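Long-range contacts in ribose-phosphate pyrophosphokinase (Mycobacterium smegmatis, PDB 5MP7), which probably makes phosphoribosyl pyrophosphate (PRPP) by transferring the pyrophosphoryl group of ATP to the 1-hydroxyl of ribose 5-phosphate, with magnesium as cofactor: residues R104-H109 with L137-I142; P98-A103 with R118-L123. One frame throughout, in Å; residues are numbered along the deposited sequence.

Contact 1 (R104-H109 with L137-I142); sequences RQDKKH and LHTDQI
Arg104 and His138 bring the two loops closest, with 6.3 Å between their CA atoms; the CA atoms of Asp106 and Ile142 are 7.3 Å apart. Arg104 lays the start of its side chain over one face of the His138 ring. Arg104 CG sits 4.0 Å from the centroid of the His138 ring, 13° off the ring normal, a CH-pi contact. The guanidinium then leads away and forms a salt bridge with Glu47 of the second subunit. In His138, CG anti to the backbone N (chi1 -179°) carries the ring toward residues 104-109, and its CD2 edge faces Asp106. There, near the ring plane, Asp106 OD2 lies 3.6 Å from His138 CD2. Thr139 OG1 donates a hydrogen bond to Asp106 OD2; its 2.5 Å is very short, and the exact length is doubtful. One water bridges Arg104 O and His138 NE2, at 3.2 Å from each. His138 ND1 hydrogen-bonds to Asp231. His138 is a predicted magnesium ligand and Arg104 a predicted ATP contact, so the contact probably joins two parts of the active site. Residues 104-109 lie in the loop between strand 92-97 and helix 116-127. Residues 137-142 follow strand 131-135, the next strand of the parallel sheet.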
ATOM      1  N   ARG A 104     -47.405 -22.412 -31.429  1.00 33.25           N
ATOM      2  CA  ARG A 104     -48.483 -21.601 -30.895  1.00 37.81           C
ATOM      3  C   ARG A 104     -48.515 -20.161 -31.423  1.00 42.18           C
ATOM      4  O   ARG A 104     -49.588 -19.563 -31.508  1.00 48.58           O
ATOM      5  CB  ARG A 104     -48.477 -21.627 -29.381  1.00 40.34           C
ATOM      6  CG  ARG A 104     -49.027 -22.942 -28.841  1.00 47.04           C
ATOM      7  CD  ARG A 104     -48.826 -23.063 -27.342  1.00 53.20           C
ATOM      8  NE  ARG A 104     -47.406 -23.029 -26.995  1.00 59.15           N
ATOM      9  CZ  ARG A 104     -46.919 -23.005 -25.751  1.00 62.82           C
ATOM     10  NH1 ARG A 104     -47.724 -23.003 -24.690  1.00 59.27           N
ATOM     11  NH2 ARG A 104     -45.606 -23.002 -25.575  1.00 66.05           N
ATOM     12  N   GLN A 105     -47.363 -19.616 -31.809  1.00 43.76           N
ATOM     13  CA  GLN A 105     -47.300 -18.295 -32.453  1.00 41.93           C
ATOM     14  C   GLN A 105     -47.417 -18.409 -33.985  1.00 38.52           C
ATOM     15  O   GLN A 105     -46.466 -18.171 -34.704  1.00 34.63           O
ATOM     16  CB  GLN A 105     -46.023 -17.598 -32.019  1.00 44.81           C
ATOM     17  CG  GLN A 105     -45.957 -16.120 -32.390  1.00 53.18           C
ATOM     18  CD  GLN A 105     -46.964 -15.259 -31.637  1.00 57.26           C
ATOM     19  OE1 GLN A 105     -47.138 -15.393 -30.427  1.00 60.48           O
ATOM     20  NE2 GLN A 105     -47.650 -14.387 -32.354  1.00 59.99           N
ATOM     21  N   ASP A 106     -48.603 -18.809 -34.472  1.00 39.98           N
ATOM     22  CA  ASP A 106     -48.869 -19.050 -35.934  1.00 39.49           C
ATOM     23  C   ASP A 106     -49.760 -17.988 -36.587  1.00 36.44           C
ATOM     24  O   ASP A 106     -50.242 -18.160 -37.695  1.00 31.73           O
ATOM     25  CB  ASP A 106     -49.479 -20.437 -36.148  1.00 43.62           C
ATOM     26  CG  ASP A 106     -50.720 -20.714 -35.258  1.00 51.63           C
ATOM     27  OD1 ASP A 106     -51.221 -19.800 -34.531  1.00 61.56           O
ATOM     28  OD2 ASP A 106     -51.188 -21.883 -35.268  1.00 59.35           O
ATOM     29  N   LYS A 107     -49.993 -16.906 -35.854  1.00 39.09           N
ATOM     30  CA  LYS A 107     -50.753 -15.749 -36.324  1.00 46.63           C
ATOM     31  C   LYS A 107     -50.482 -14.558 -35.400  1.00 42.94           C
ATOM     32  O   LYS A 107     -49.920 -14.735 -34.336  1.00 41.91           O
ATOM     33  CB  LYS A 107     -52.254 -16.044 -36.326  1.00 49.07           C
ATOM     34  CG  LYS A 107     -52.834 -16.233 -34.938  1.00 53.04           C
ATOM     35  CD  LYS A 107     -54.189 -16.832 -35.084  1.00 57.09           C
ATOM     36  CE  LYS A 107     -55.051 -16.522 -33.842  1.00 60.92           C
ATOM     37  NZ  LYS A 107     -55.854 -15.314 -34.192  1.00 67.84           N
ATOM     38  N   LYS A 108     -50.940 -13.376 -35.793  1.00 47.28           N
ATOM     39  CA  LYS A 108     -50.633 -12.158 -35.050  1.00 49.47           C
ATOM     40  C   LYS A 108     -51.491 -11.875 -33.825  1.00 56.44           C
ATOM     41  O   LYS A 108     -51.071 -11.055 -33.010  1.00 64.33           O
ATOM     42  CB  LYS A 108     -50.607 -10.952 -35.986  1.00 46.49           C
ATOM     43  CG  LYS A 108     -49.304 -10.868 -36.725  1.00 45.74           C
ATOM     44  CD  LYS A 108     -49.333  -9.955 -37.925  1.00 47.74           C
ATOM     45  CE  LYS A 108     -48.839  -8.555 -37.628  1.00 49.33           C
ATOM     46  NZ  LYS A 108     -49.069  -7.669 -38.804  1.00 49.80           N
ATOM     47  N   HIS A 109     -52.652 -12.519 -33.681  1.00 64.17           N
ATOM     48  CA  HIS A 109     -53.555 -12.265 -32.535  1.00 72.70           C
ATOM     49  C   HIS A 109     -54.001 -10.770 -32.649  1.00 80.38           C
ATOM     50  O   HIS A 109     -54.450 -10.362 -33.736  1.00 88.60           O
ATOM     51  CB  HIS A 109     -52.898 -12.687 -31.204  1.00 74.05           C
ATOM     52  CG  HIS A 109     -52.387 -14.100 -31.215  1.00 80.88           C
ATOM     53  ND1 HIS A 109     -53.214 -15.190 -31.030  1.00 79.72           N
ATOM     54  CD2 HIS A 109     -51.143 -14.606 -31.395  1.00 82.51           C
ATOM     55  CE1 HIS A 109     -52.503 -16.304 -31.096  1.00 83.58           C
ATOM     56  NE2 HIS A 109     -51.244 -15.979 -31.321  1.00 85.03           N
ATOM     57  N   LEU A 137     -48.992 -30.904 -35.369  1.00 37.27           N
ATOM     58  CA  LEU A 137     -48.893 -29.464 -35.376  1.00 35.53           C
ATOM     59  C   LEU A 137     -50.081 -28.811 -34.664  1.00 36.32           C
ATOM     60  O   LEU A 137     -51.207 -29.287 -34.731  1.00 39.41           O
ATOM     61  CB  LEU A 137     -48.794 -28.968 -36.807  1.00 34.46           C
ATOM     62  CG  LEU A 137     -47.590 -29.494 -37.565  1.00 36.93           C
ATOM     63  CD1 LEU A 137     -47.768 -29.297 -39.052  1.00 38.28           C
ATOM     64  CD2 LEU A 137     -46.322 -28.829 -37.068  1.00 38.58           C
ATOM     65  N   HIS A 138     -49.814 -27.699 -33.993  1.00 37.08           N
ATOM     66  CA  HIS A 138     -50.841 -26.947 -33.305  1.00 39.45           C
ATOM     67  C   HIS A 138     -51.983 -26.566 -34.266  1.00 40.67           C
ATOM     68  O   HIS A 138     -53.151 -26.601 -33.878  1.00 38.94           O
ATOM     69  CB  HIS A 138     -50.218 -25.697 -32.686  1.00 42.38           C
ATOM     70  CG  HIS A 138     -51.185 -24.859 -31.927  1.00 47.14           C
ATOM     71  ND1 HIS A 138     -51.666 -25.233 -30.691  1.00 50.76           N
ATOM     72  CD2 HIS A 138     -51.772 -23.678 -32.226  1.00 49.46           C
ATOM     73  CE1 HIS A 138     -52.505 -24.312 -30.254  1.00 55.00           C
ATOM     74  NE2 HIS A 138     -52.583 -23.355 -31.164  1.00 57.51           N
ATOM     75  N   THR A 139     -51.625 -26.175 -35.497  1.00 39.22           N
ATOM     76  CA  THR A 139     -52.583 -26.026 -36.603  1.00 41.60           C
ATOM     77  C   THR A 139     -52.047 -26.675 -37.845  1.00 37.36           C
ATOM     78  O   THR A 139     -50.860 -26.592 -38.117  1.00 35.87           O
ATOM     79  CB  THR A 139     -52.868 -24.550 -36.968  1.00 44.29           C
ATOM     80  OG1 THR A 139     -51.667 -23.776 -36.825  1.00 47.22           O
ATOM     81  CG2 THR A 139     -54.015 -23.973 -36.088  1.00 45.73           C
ATOM     82  N   ASP A 140     -52.953 -27.261 -38.613  1.00 35.87           N
ATOM     83  CA  ASP A 140     -52.612 -27.969 -39.815  1.00 38.31           C
ATOM     84  C   ASP A 140     -52.046 -27.024 -40.884  1.00 34.83           C
ATOM     85  O   ASP A 140     -51.250 -27.422 -41.713  1.00 34.97           O
ATOM     86  CB  ASP A 140     -53.849 -28.702 -40.347  1.00 46.46           C
ATOM     87  CG  ASP A 140     -54.499 -29.670 -39.295  1.00 55.09           C
ATOM     88  OD1 ASP A 140     -54.267 -29.497 -38.076  1.00 65.42           O
ATOM     89  OD2 ASP A 140     -55.258 -30.594 -39.696  1.00 53.91           O
ATOM     90  N   GLN A 141     -52.391 -25.750 -40.820  1.00 35.53           N
ATOM     91  CA  GLN A 141     -51.940 -24.770 -41.811  1.00 36.28           C
ATOM     92  C   GLN A 141     -50.459 -24.490 -41.755  1.00 35.43           C
ATOM     93  O   GLN A 141     -49.904 -24.027 -42.744  1.00 36.63           O
ATOM     94  CB  GLN A 141     -52.705 -23.445 -41.706  1.00 39.01           C
ATOM     95  CG  GLN A 141     -54.143 -23.539 -42.211  1.00 41.66           C
ATOM     96  CD  GLN A 141     -55.038 -24.280 -41.247  1.00 43.20           C
ATOM     97  OE1 GLN A 141     -54.902 -24.144 -40.034  1.00 41.47           O
ATOM     98  NE2 GLN A 141     -55.931 -25.108 -41.775  1.00 47.73           N
ATOM     99  N   ILE A 142     -49.804 -24.793 -40.625  1.00 34.53           N
ATOM    100  CA  ILE A 142     -48.332 -24.690 -40.514  1.00 32.61           C
ATOM    101  C   ILE A 142     -47.609 -25.478 -41.631  1.00 30.47           C
ATOM    102  O   ILE A 142     -46.494 -25.148 -42.011  1.00 28.20           O
ATOM    103  CB  ILE A 142     -47.868 -25.129 -39.103  1.00 34.46           C
ATOM    104  CG1 ILE A 142     -48.296 -24.080 -38.090  1.00 37.21           C
ATOM    105  CG2 ILE A 142     -46.359 -25.307 -39.036  1.00 33.60           C
ATOM    106  CD1 ILE A 142     -48.113 -24.475 -36.647  1.00 38.00           C
TER
HETATM  107  O   HOH W   1     -52.544 -20.256 -30.371  1.00 43.25           O

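Contact 2 (P98-A103 with R118-L123); sequences PFYPYA and RLVADL
The rings of Tyr100 and Tyr102 meet the two methyls of Val120, each ring approached obliquely by one of them. Val120 CG1 is 3.9 Å from Tyr100 CZ, and Val120 CG2 is 3.9 Å from Tyr102 CD2. At the edge of another flat group, the Arg118 guanidinium, Asp122 OD1 lies in plane. Asp122 OD1 accepts from Arg118 NE at 2.8 Å, nearly straight (168°), and from NH1 by a longer, more bent bond. This is a salt bridge one turn along the helix. Val120 lies at the centre of the contact, and its CG1, anti to the backbone N, points to Tyr100 while CG2 points to Tyr102. Between the tyrosines, Pro101 O adds a contact of 3.7 Å to Val120 CG2. Tyr100 OH reaches past Val120 and lies 3.5 Å from Ala121 CB; it hydrogen-bonds to Ala117 O on the same helix. Residues Tyr100 to Ala103 form a type II turn. Tyr102, at its third position, has a positive phi of 68°. Tyr102 OH bonds to Asn72 and to the backbone N of Ile48 of the second subunit. All five touching residues are buried. The contact packs the loop after strand 92-97 against helix 116-127, while Leu71, at the start of helix 71-87, touches Pro101 and Tyr102.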
ATOM      1  N   PRO A  98     -40.236 -33.380 -33.790  1.00 29.04           N
ATOM      2  CA  PRO A  98     -41.437 -34.055 -33.310  1.00 28.49           C
ATOM      3  C   PRO A  98     -42.397 -33.085 -32.635  1.00 30.47           C
ATOM      4  O   PRO A  98     -43.590 -33.183 -32.841  1.00 35.73           O
ATOM      5  CB  PRO A  98     -40.891 -35.079 -32.327  1.00 28.51           C
ATOM      6  CG  PRO A  98     -39.504 -35.344 -32.775  1.00 27.46           C
ATOM      7  CD  PRO A  98     -39.004 -34.036 -33.300  1.00 28.28           C
ATOM      8  N   PHE A  99     -41.876 -32.148 -31.857  1.00 29.53           N
ATOM      9  CA  PHE A  99     -42.649 -31.021 -31.348  1.00 29.38           C
ATOM     10  C   PHE A  99     -42.135 -29.757 -32.048  1.00 31.13           C
ATOM     11  O   PHE A  99     -40.964 -29.386 -31.909  1.00 35.95           O
ATOM     12  CB  PHE A  99     -42.459 -30.955 -29.843  1.00 29.93           C
ATOM     13  CG  PHE A  99     -43.028 -29.723 -29.183  1.00 31.28           C
ATOM     14  CD1 PHE A  99     -44.348 -29.706 -28.778  1.00 30.75           C
ATOM     15  CD2 PHE A  99     -42.222 -28.622 -28.913  1.00 30.72           C
ATOM     16  CE1 PHE A  99     -44.881 -28.608 -28.133  1.00 34.13           C
ATOM     17  CE2 PHE A  99     -42.741 -27.520 -28.274  1.00 33.35           C
ATOM     18  CZ  PHE A  99     -44.080 -27.505 -27.891  1.00 34.10           C
ATOM     19  N   TYR A 100     -42.989 -29.134 -32.851  1.00 30.73           N
ATOM     20  CA  TYR A 100     -42.590 -27.989 -33.673  1.00 29.79           C
ATOM     21  C   TYR A 100     -42.494 -26.740 -32.802  1.00 29.30           C
ATOM     22  O   TYR A 100     -43.483 -26.295 -32.234  1.00 32.27           O
ATOM     23  CB  TYR A 100     -43.589 -27.806 -34.793  1.00 28.96           C
ATOM     24  CG  TYR A 100     -43.188 -26.835 -35.861  1.00 29.92           C
ATOM     25  CD1 TYR A 100     -43.348 -25.458 -35.686  1.00 31.04           C
ATOM     26  CD2 TYR A 100     -42.743 -27.276 -37.099  1.00 33.50           C
ATOM     27  CE1 TYR A 100     -43.046 -24.556 -36.698  1.00 31.50           C
ATOM     28  CE2 TYR A 100     -42.423 -26.371 -38.132  1.00 31.58           C
ATOM     29  CZ  TYR A 100     -42.597 -25.018 -37.922  1.00 31.82           C
ATOM     30  OH  TYR A 100     -42.305 -24.108 -38.889  1.00 30.79           O
ATOM     31  N   PRO A 101     -41.304 -26.196 -32.644  1.00 28.00           N
ATOM     32  CA  PRO A 101     -41.159 -25.014 -31.807  1.00 28.23           C
ATOM     33  C   PRO A 101     -41.835 -23.772 -32.388  1.00 26.99           C
ATOM     34  O   PRO A 101     -41.788 -23.570 -33.602  1.00 25.28           O
ATOM     35  CB  PRO A 101     -39.633 -24.785 -31.768  1.00 27.84           C
ATOM     36  CG  PRO A 101     -39.067 -25.558 -32.890  1.00 27.98           C
ATOM     37  CD  PRO A 101     -40.106 -26.467 -33.444  1.00 29.23           C
ATOM     38  N   TYR A 102     -42.421 -22.971 -31.489  1.00 23.52           N
ATOM     39  CA  TYR A 102     -43.141 -21.772 -31.776  1.00 22.25           C
ATOM     40  C   TYR A 102     -44.451 -22.012 -32.504  1.00 23.83           C
ATOM     41  O   TYR A 102     -45.023 -21.077 -33.062  1.00 25.10           O
ATOM     42  CB  TYR A 102     -42.252 -20.765 -32.534  1.00 23.07           C
ATOM     43  CG  TYR A 102     -41.205 -20.211 -31.669  1.00 21.33           C
ATOM     44  CD1 TYR A 102     -41.491 -19.183 -30.823  1.00 21.81           C
ATOM     45  CD2 TYR A 102     -39.919 -20.750 -31.660  1.00 22.62           C
ATOM     46  CE1 TYR A 102     -40.524 -18.645 -30.006  1.00 22.14           C
ATOM     47  CE2 TYR A 102     -38.933 -20.234 -30.851  1.00 21.35           C
ATOM     48  CZ  TYR A 102     -39.245 -19.172 -30.021  1.00 22.12           C
ATOM     49  OH  TYR A 102     -38.324 -18.701 -29.135  1.00 21.41           O
ATOM     50  N   ALA A 103     -44.946 -23.238 -32.510  1.00 25.95           N
ATOM     51  CA  ALA A 103     -46.211 -23.563 -33.216  1.00 28.09           C
ATOM     52  C   ALA A 103     -47.392 -22.769 -32.718  1.00 30.41           C
ATOM     53  O   ALA A 103     -48.269 -22.463 -33.506  1.00 32.50           O
ATOM     54  CB  ALA A 103     -46.510 -25.045 -33.153  1.00 25.88           C
ATOM     55  N   ARG A 118     -43.784 -19.263 -38.686  1.00 28.44           N
ATOM     56  CA  ARG A 118     -43.360 -19.047 -40.063  1.00 27.56           C
ATOM     57  C   ARG A 118     -41.849 -18.745 -40.095  1.00 25.64           C
ATOM     58  O   ARG A 118     -41.143 -19.201 -40.990  1.00 22.79           O
ATOM     59  CB  ARG A 118     -44.198 -17.938 -40.745  1.00 27.00           C
ATOM     60  CG  ARG A 118     -43.652 -17.425 -42.088  1.00 27.64           C
ATOM     61  CD  ARG A 118     -43.537 -18.533 -43.104  1.00 28.69           C
ATOM     62  NE  ARG A 118     -42.760 -18.272 -44.302  1.00 31.46           N
ATOM     63  CZ  ARG A 118     -43.213 -17.827 -45.473  1.00 37.48           C
ATOM     64  NH1 ARG A 118     -42.367 -17.739 -46.488  1.00 42.67           N
ATOM     65  NH2 ARG A 118     -44.473 -17.446 -45.668  1.00 41.40           N
ATOM     66  N   LEU A 119     -41.358 -18.001 -39.115  1.00 24.08           N
ATOM     67  CA  LEU A 119     -39.921 -17.701 -39.053  1.00 25.26           C
ATOM     68  C   LEU A 119     -39.101 -18.974 -38.879  1.00 26.13           C
ATOM     69  O   LEU A 119     -38.105 -19.131 -39.532  1.00 28.15           O
ATOM     70  CB  LEU A 119     -39.597 -16.731 -37.919  1.00 24.89           C
ATOM     71  CG  LEU A 119     -38.128 -16.393 -37.678  1.00 24.50           C
ATOM     72  CD1 LEU A 119     -37.557 -15.587 -38.820  1.00 24.16           C
ATOM     73  CD2 LEU A 119     -37.994 -15.665 -36.354  1.00 24.71           C
ATOM     74  N   VAL A 120     -39.566 -19.909 -38.054  1.00 26.71           N
ATOM     75  CA  VAL A 120     -38.886 -21.193 -37.889  1.00 24.47           C
ATOM     76  C   VAL A 120     -38.764 -21.948 -39.203  1.00 25.23           C
ATOM     77  O   VAL A 120     -37.706 -22.503 -39.513  1.00 25.33           O
ATOM     78  CB  VAL A 120     -39.599 -22.061 -36.853  1.00 25.03           C
ATOM     79  CG1 VAL A 120     -39.107 -23.510 -36.864  1.00 26.86           C
ATOM     80  CG2 VAL A 120     -39.397 -21.484 -35.464  1.00 25.66           C
ATOM     81  N   ALA A 121     -39.843 -22.007 -39.977  1.00 26.06           N
ATOM     82  CA  ALA A 121     -39.788 -22.685 -41.276  1.00 26.89           C
ATOM     83  C   ALA A 121     -38.806 -22.022 -42.233  1.00 25.57           C
ATOM     84  O   ALA A 121     -38.125 -22.720 -42.947  1.00 26.05           O
ATOM     85  CB  ALA A 121     -41.170 -22.778 -41.917  1.00 27.94           C
ATOM     86  N   ASP A 122     -38.758 -20.693 -42.237  1.00 27.50           N
ATOM     87  CA  ASP A 122     -37.850 -19.950 -43.102  1.00 31.51           C
ATOM     88  C   ASP A 122     -36.396 -20.156 -42.716  1.00 29.70           C
ATOM     89  O   ASP A 122     -35.544 -20.268 -43.587  1.00 30.23           O
ATOM     90  CB  ASP A 122     -38.131 -18.465 -43.049  1.00 37.24           C
ATOM     91  CG  ASP A 122     -39.493 -18.079 -43.668  1.00 55.07           C
ATOM     92  OD1 ASP A 122     -40.016 -18.862 -44.505  1.00 63.54           O
ATOM     93  OD2 ASP A 122     -40.025 -16.969 -43.329  1.00 69.10           O
ATOM     94  N   LEU A 123     -36.116 -20.174 -41.419  1.00 25.15           N
ATOM     95  CA  LEU A 123     -34.785 -20.452 -40.945  1.00 23.94           C
ATOM     96  C   LEU A 123     -34.322 -21.873 -41.296  1.00 22.31           C
ATOM     97  O   LEU A 123     -33.192 -22.055 -41.688  1.00 22.06           O
ATOM     98  CB  LEU A 123     -34.711 -20.257 -39.430  1.00 25.20           C
ATOM     99  CG  LEU A 123     -35.088 -18.920 -38.826  1.00 23.27           C
ATOM    100  CD1 LEU A 123     -34.806 -18.980 -37.352  1.00 23.66           C
ATOM    101  CD2 LEU A 123     -34.402 -17.739 -39.466  1.00 24.21           C
TER

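Overall arrangement
The two contacts share one loop: residues 98-103 run straight into 104-109, and the centres of the two contacts are about 10 Å apart. Contact 2 packs the buried start of this loop against helix 116-127, and contact 1 takes its outer part to the predicted active site. They also touch directly. His138 CB packs on Ala103 CB at 3.8 Å, and Leu137 CD2 on Tyr100 CB at 3.7 Å. Glu47 of the second subunit, a predicted ATP-binding residue, also hydrogen-bonds to Tyr102 N, so it links to both contacts. This is consistent with an ATP site built between subunits of the hexamer. The Arg104 side chain is also about 4 Å from that of Asp234, a residue predicted to bind ribose 5-phosphate.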